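Local coordinates for protein probable glutathione reductase (Sinorhizobium meliloti, PDB 4DNA) that probably reduces glutathione disulfide to glutathione with NADPH, working as an FAD-containing homodimer, at residues Leu8-Gly13 and Val31-Glu36. Numbering follows the deposited sequence.
Sequences LFVIGG and VAIAEE. With FAD (flavin-adenine dinucleotide), chain C.
Phe9 lies across Ala32 and Ala34 on one face of two parallel strands. Its CD2 is 3.6 Å from Ala32 CB, and its CZ is 3.7 Å from Ala34 CB. CG stands anti to the backbone N (chi1 -160°), which brings the ring to both methyls, with Ala32 O over one ring face. A serine in its place would probably leave both alanine methyls without their aromatic partner and open a gap beside Ala115. On the other face, Val10 and Ile33 run side by side, with Val10 CG1 3.7 Å from Ile33 CD1. Four backbone bonds tie the strands, from Ala32 N to Leu8 O through to Gly12 N to Ala34 O.

The pairing is looser at Ile11 and Ala34, whose CA atoms are 5.5 Å apart. Ile11 CG2 lies 3.6 Å from FAD N1A instead. Glu36 is the solvent side, partly exposed and paired with Arg114. The Glu35 carboxylate grips both hydroxyls of the adenosine ribose: OE1 accepts from FAD O3B (2.6 Å) and OE2 from FAD O2B (2.8 Å). Gly13 N adds a weak bond to OE1. A glycine turn and Glu35 on the ribose are characteristic of the dinucleotide-binding beta-alpha-beta unit (strand 6-11, helix 15-25, strand 31-35) of a Rossmann-type FAD domain.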
ATOM      1  N   LEU A   8     -33.417   5.560  24.007  1.00 89.18           N
ATOM      2  CA  LEU A   8     -32.966   5.772  22.641  1.00 85.82           C
ATOM      3  C   LEU A   8     -33.416   4.690  21.671  1.00 85.87           C
ATOM      4  O   LEU A   8     -32.892   3.581  21.700  1.00 85.42           O
ATOM      5  CB  LEU A   8     -31.439   5.872  22.589  1.00 84.21           C
ATOM      6  CG  LEU A   8     -30.892   6.015  21.166  1.00 82.28           C
ATOM      7  CD1 LEU A   8     -31.038   7.444  20.656  1.00 81.26           C
ATOM      8  CD2 LEU A   8     -29.447   5.567  21.099  1.00 79.53           C
ATOM      9  N   PHE A   9     -34.361   5.022  20.794  1.00 85.61           N
ATOM     10  CA  PHE A   9     -34.670   4.149  19.667  1.00 84.46           C
ATOM     11  C   PHE A   9     -33.842   4.537  18.446  1.00 81.84           C
ATOM     12  O   PHE A   9     -33.719   5.720  18.121  1.00 80.73           O
ATOM     13  CB  PHE A   9     -36.165   4.152  19.328  1.00 85.33           C
ATOM     14  CG  PHE A   9     -36.598   2.952  18.531  1.00 85.09           C
ATOM     15  CD1 PHE A   9     -36.379   2.892  17.154  1.00 83.50           C
ATOM     16  CD2 PHE A   9     -37.198   1.874  19.157  1.00 85.88           C
ATOM     17  CE1 PHE A   9     -36.761   1.786  16.420  1.00 83.32           C
ATOM     18  CE2 PHE A   9     -37.586   0.767  18.428  1.00 86.12           C
ATOM     19  CZ  PHE A   9     -37.366   0.721  17.059  1.00 85.24           C
ATOM     20  N   VAL A  10     -33.276   3.523  17.794  1.00 79.69           N
ATOM     21  CA  VAL A  10     -32.468   3.677  16.588  1.00 77.13           C
ATOM     22  C   VAL A  10     -33.184   2.976  15.434  1.00 76.20           C
ATOM     23  O   VAL A  10     -33.367   1.758  15.467  1.00 76.85           O
ATOM     24  CB  VAL A  10     -31.073   3.028  16.767  1.00 75.14           C
ATOM     25  CG1 VAL A  10     -30.301   3.021  15.463  1.00 74.10           C
ATOM     26  CG2 VAL A  10     -30.269   3.739  17.836  1.00 75.24           C
ATOM     27  N   ILE A  11     -33.595   3.729  14.422  1.00 74.55           N
ATOM     28  CA  ILE A  11     -34.203   3.117  13.251  1.00 74.21           C
ATOM     29  C   ILE A  11     -33.152   2.882  12.176  1.00 73.08           C
ATOM     30  O   ILE A  11     -32.612   3.837  11.616  1.00 72.43           O
ATOM     31  CB  ILE A  11     -35.329   3.971  12.644  1.00 74.37           C
ATOM     32  CG1 ILE A  11     -36.311   4.435  13.716  1.00 76.69           C
ATOM     33  CG2 ILE A  11     -36.064   3.171  11.582  1.00 76.32           C
ATOM     34  CD1 ILE A  11     -37.332   5.445  13.221  1.00 77.72           C
ATOM     35  N   GLY A  12     -32.880   1.613  11.882  1.00 71.62           N
ATOM     36  CA  GLY A  12     -31.936   1.241  10.826  1.00 72.01           C
ATOM     37  C   GLY A  12     -30.699   0.566  11.380  1.00 74.27           C
ATOM     38  O   GLY A  12     -30.019   1.133  12.226  1.00 75.17           O
ATOM     39  N   GLY A  13     -30.407  -0.646  10.909  1.00 73.69           N
ATOM     40  CA  GLY A  13     -29.327  -1.445  11.470  1.00 73.07           C
ATOM     41  C   GLY A  13     -28.094  -1.516  10.603  1.00 72.86           C
ATOM     42  O   GLY A  13     -27.420  -2.544  10.543  1.00 74.02           O
ATOM     43  N   VAL A  31     -31.732   1.125  25.219  1.00 88.18           N
ATOM     44  CA  VAL A  31     -31.688   1.335  23.764  1.00 87.03           C
ATOM     45  C   VAL A  31     -32.506   0.261  23.053  1.00 86.37           C
ATOM     46  O   VAL A  31     -32.538  -0.886  23.494  1.00 89.08           O
ATOM     47  CB  VAL A  31     -30.229   1.310  23.219  1.00 85.63           C
ATOM     48  CG1 VAL A  31     -30.184   1.564  21.720  1.00 82.86           C
ATOM     49  CG2 VAL A  31     -29.348   2.324  23.937  1.00 86.77           C
ATOM     50  N   ALA A  32     -33.169   0.626  21.964  1.00 85.29           N
ATOM     51  CA  ALA A  32     -33.807  -0.356  21.083  1.00 86.16           C
ATOM     52  C   ALA A  32     -33.422  -0.111  19.615  1.00 83.89           C
ATOM     53  O   ALA A  32     -33.250   1.036  19.197  1.00 83.11           O
ATOM     54  CB  ALA A  32     -35.315  -0.324  21.263  1.00 87.17           C
ATOM     55  N   ILE A  33     -33.280  -1.179  18.834  1.00 82.65           N
ATOM     56  CA  ILE A  33     -32.898  -1.035  17.423  1.00 80.53           C
ATOM     57  C   ILE A  33     -33.661  -1.977  16.485  1.00 81.00           C
ATOM     58  O   ILE A  33     -33.805  -3.170  16.765  1.00 82.69           O
ATOM     59  CB  ILE A  33     -31.355  -1.135  17.220  1.00 80.30           C
ATOM     60  CG1 ILE A  33     -30.977  -0.999  15.730  1.00 78.08           C
ATOM     61  CG2 ILE A  33     -30.789  -2.402  17.852  1.00 79.79           C
ATOM     62  CD1 ILE A  33     -29.545  -0.575  15.462  1.00 75.24           C
ATOM     63  N   ALA A  34     -34.140  -1.427  15.373  1.00 80.17           N
ATOM     64  CA  ALA A  34     -34.927  -2.186  14.410  1.00 81.94           C
ATOM     65  C   ALA A  34     -34.301  -2.217  13.015  1.00 81.49           C
ATOM     66  O   ALA A  34     -34.016  -1.165  12.430  1.00 79.76           O
ATOM     67  CB  ALA A  34     -36.335  -1.622  14.339  1.00 82.01           C
ATOM     68  N   GLU A  35     -34.091  -3.424  12.486  1.00 81.01           N
ATOM     69  CA  GLU A  35     -33.672  -3.576  11.090  1.00 79.58           C
ATOM     70  C   GLU A  35     -34.702  -4.387  10.302  1.00 81.59           C
ATOM     71  O   GLU A  35     -35.078  -5.490  10.708  1.00 83.07           O
ATOM     72  CB  GLU A  35     -32.270  -4.195  10.987  1.00 78.46           C
ATOM     73  CG  GLU A  35     -31.899  -4.730   9.609  1.00 78.69           C
ATOM     74  CD  GLU A  35     -31.582  -3.639   8.588  1.00 75.10           C
ATOM     75  OE1 GLU A  35     -30.674  -2.825   8.852  1.00 74.25           O
ATOM     76  OE2 GLU A  35     -32.216  -3.603   7.504  1.00 73.65           O
ATOM     77  N   GLU A  36     -35.143  -3.829   9.174  1.00 80.53           N
ATOM     78  CA  GLU A  36     -36.188  -4.421   8.333  1.00 81.28           C
ATOM     79  C   GLU A  36     -35.692  -5.472   7.325  1.00 82.15           C
ATOM     80  O   GLU A  36     -36.441  -5.917   6.439  1.00 82.27           O
ATOM     81  CB  GLU A  36     -36.919  -3.314   7.570  1.00 81.05           C
ATOM     82  CG  GLU A  36     -36.130  -2.667   6.438  1.00 79.70           C
ATOM     83  CD  GLU A  36     -37.013  -1.834   5.522  1.00 80.94           C
ATOM     84  OE1 GLU A  36     -38.264  -1.914   5.651  1.00 82.28           O
ATOM     85  OE2 GLU A  36     -36.466  -1.102   4.670  1.00 76.02           O
TER
HETATM   86  PA  FAD C 500     -27.040   1.623   5.734  1.00 71.98           P
HETATM   87  O1A FAD C 500     -27.544   1.998   4.352  1.00 70.48           O
HETATM   88  O2A FAD C 500     -25.718   0.921   5.953  1.00 72.80           O
HETATM   89  O5B FAD C 500     -28.157   0.733   6.468  1.00 72.78           O
HETATM   90  C5B FAD C 500     -29.307   1.298   7.111  1.00 72.43           C
HETATM   91  C4B FAD C 500     -30.234   0.129   7.400  1.00 72.55           C
HETATM   92  O4B FAD C 500     -31.550   0.542   7.766  1.00 71.01           O
HETATM   93  C3B FAD C 500     -30.371  -0.736   6.161  1.00 72.84           C
HETATM   94  O3B FAD C 500     -29.933  -2.063   6.485  1.00 71.60           O
HETATM   95  C2B FAD C 500     -31.841  -0.654   5.798  1.00 72.62           C
HETATM   96  O2B FAD C 500     -32.319  -1.889   5.265  1.00 72.55           O
HETATM   97  C1B FAD C 500     -32.505  -0.303   7.122  1.00 73.72           C
HETATM   98  N9A FAD C 500     -33.773   0.452   6.988  1.00 74.97           N
HETATM   99  C8A FAD C 500     -34.054   1.316   5.995  1.00 75.00           C
HETATM  100  N7A FAD C 500     -35.275   1.886   6.143  1.00 76.00           N
HETATM  101  C5A FAD C 500     -35.789   1.379   7.269  1.00 76.74           C
HETATM  102  C6A FAD C 500     -37.057   1.577   7.990  1.00 78.41           C
HETATM  103  N6A FAD C 500     -37.963   2.436   7.460  1.00 79.46           N
HETATM  104  N1A FAD C 500     -37.247   0.880   9.141  1.00 78.97           N
HETATM  105  C2A FAD C 500     -36.305   0.025   9.612  1.00 78.08           C
HETATM  106  N3A FAD C 500     -35.122  -0.200   8.996  1.00 77.06           N
HETATM  107  C4A FAD C 500     -34.808   0.438   7.835  1.00 76.58           C
HETATM  108  N1  FAD C 500     -18.521   3.155   1.464  1.00 64.60           N
HETATM  109  C2  FAD C 500     -17.198   3.175   1.742  1.00 64.16           C
HETATM  110  O2  FAD C 500     -16.780   3.903   2.669  1.00 64.41           O
HETATM  111  N3  FAD C 500     -16.318   2.433   1.044  1.00 64.02           N
HETATM  112  C4  FAD C 500     -16.681   1.625   0.028  1.00 64.26           C
HETATM  113  O4  FAD C 500     -15.825   0.943  -0.587  1.00 64.22           O
HETATM  114  C4X FAD C 500     -18.118   1.559  -0.339  1.00 64.55           C
HETATM  115  N5  FAD C 500     -18.566   0.771  -1.341  1.00 64.58           N
HETATM  116  C5X FAD C 500     -19.893   0.735  -1.638  1.00 65.29           C
HETATM  117  C6  FAD C 500     -20.355  -0.078  -2.674  1.00 65.50           C
HETATM  118  C7  FAD C 500     -21.716  -0.115  -2.993  1.00 65.90           C
HETATM  119  C7M FAD C 500     -22.166  -1.012  -4.119  1.00 66.33           C
HETATM  120  C8  FAD C 500     -22.693   0.707  -2.211  1.00 66.03           C
HETATM  121  C8M FAD C 500     -24.171   0.697  -2.497  1.00 66.53           C
HETATM  122  C9  FAD C 500     -22.235   1.518  -1.181  1.00 66.02           C
HETATM  123  C9A FAD C 500     -20.878   1.565  -0.868  1.00 65.10           C
HETATM  124  N10 FAD C 500     -20.427   2.390   0.182  1.00 65.06           N
HETATM  125  C10 FAD C 500     -19.041   2.402   0.467  1.00 64.81           C
HETATM  126  C1' FAD C 500     -21.394   3.210   0.934  1.00 65.65           C
HETATM  127  C2' FAD C 500     -21.760   2.627   2.291  1.00 67.39           C
HETATM  128  O2' FAD C 500     -22.244   1.291   2.123  1.00 66.91           O
HETATM  129  C3' FAD C 500     -22.793   3.510   2.993  1.00 69.69           C
HETATM  130  O3' FAD C 500     -22.329   4.864   2.943  1.00 68.86           O
HETATM  131  C4' FAD C 500     -23.030   3.117   4.452  1.00 68.81           C
HETATM  132  O4' FAD C 500     -23.645   1.823   4.504  1.00 70.33           O
HETATM  133  C5' FAD C 500     -23.924   4.125   5.154  1.00 70.03           C
HETATM  134  O5' FAD C 500     -24.696   3.442   6.138  1.00 71.78           O
HETATM  135  P   FAD C 500     -26.010   4.066   6.845  1.00 71.47           P
HETATM  136  O1P FAD C 500     -25.757   4.203   8.335  1.00 71.86           O
HETATM  137  O2P FAD C 500     -26.506   5.250   6.051  1.00 71.28           O
HETATM  138  O3P FAD C 500     -27.112   2.906   6.705  1.00 72.18           O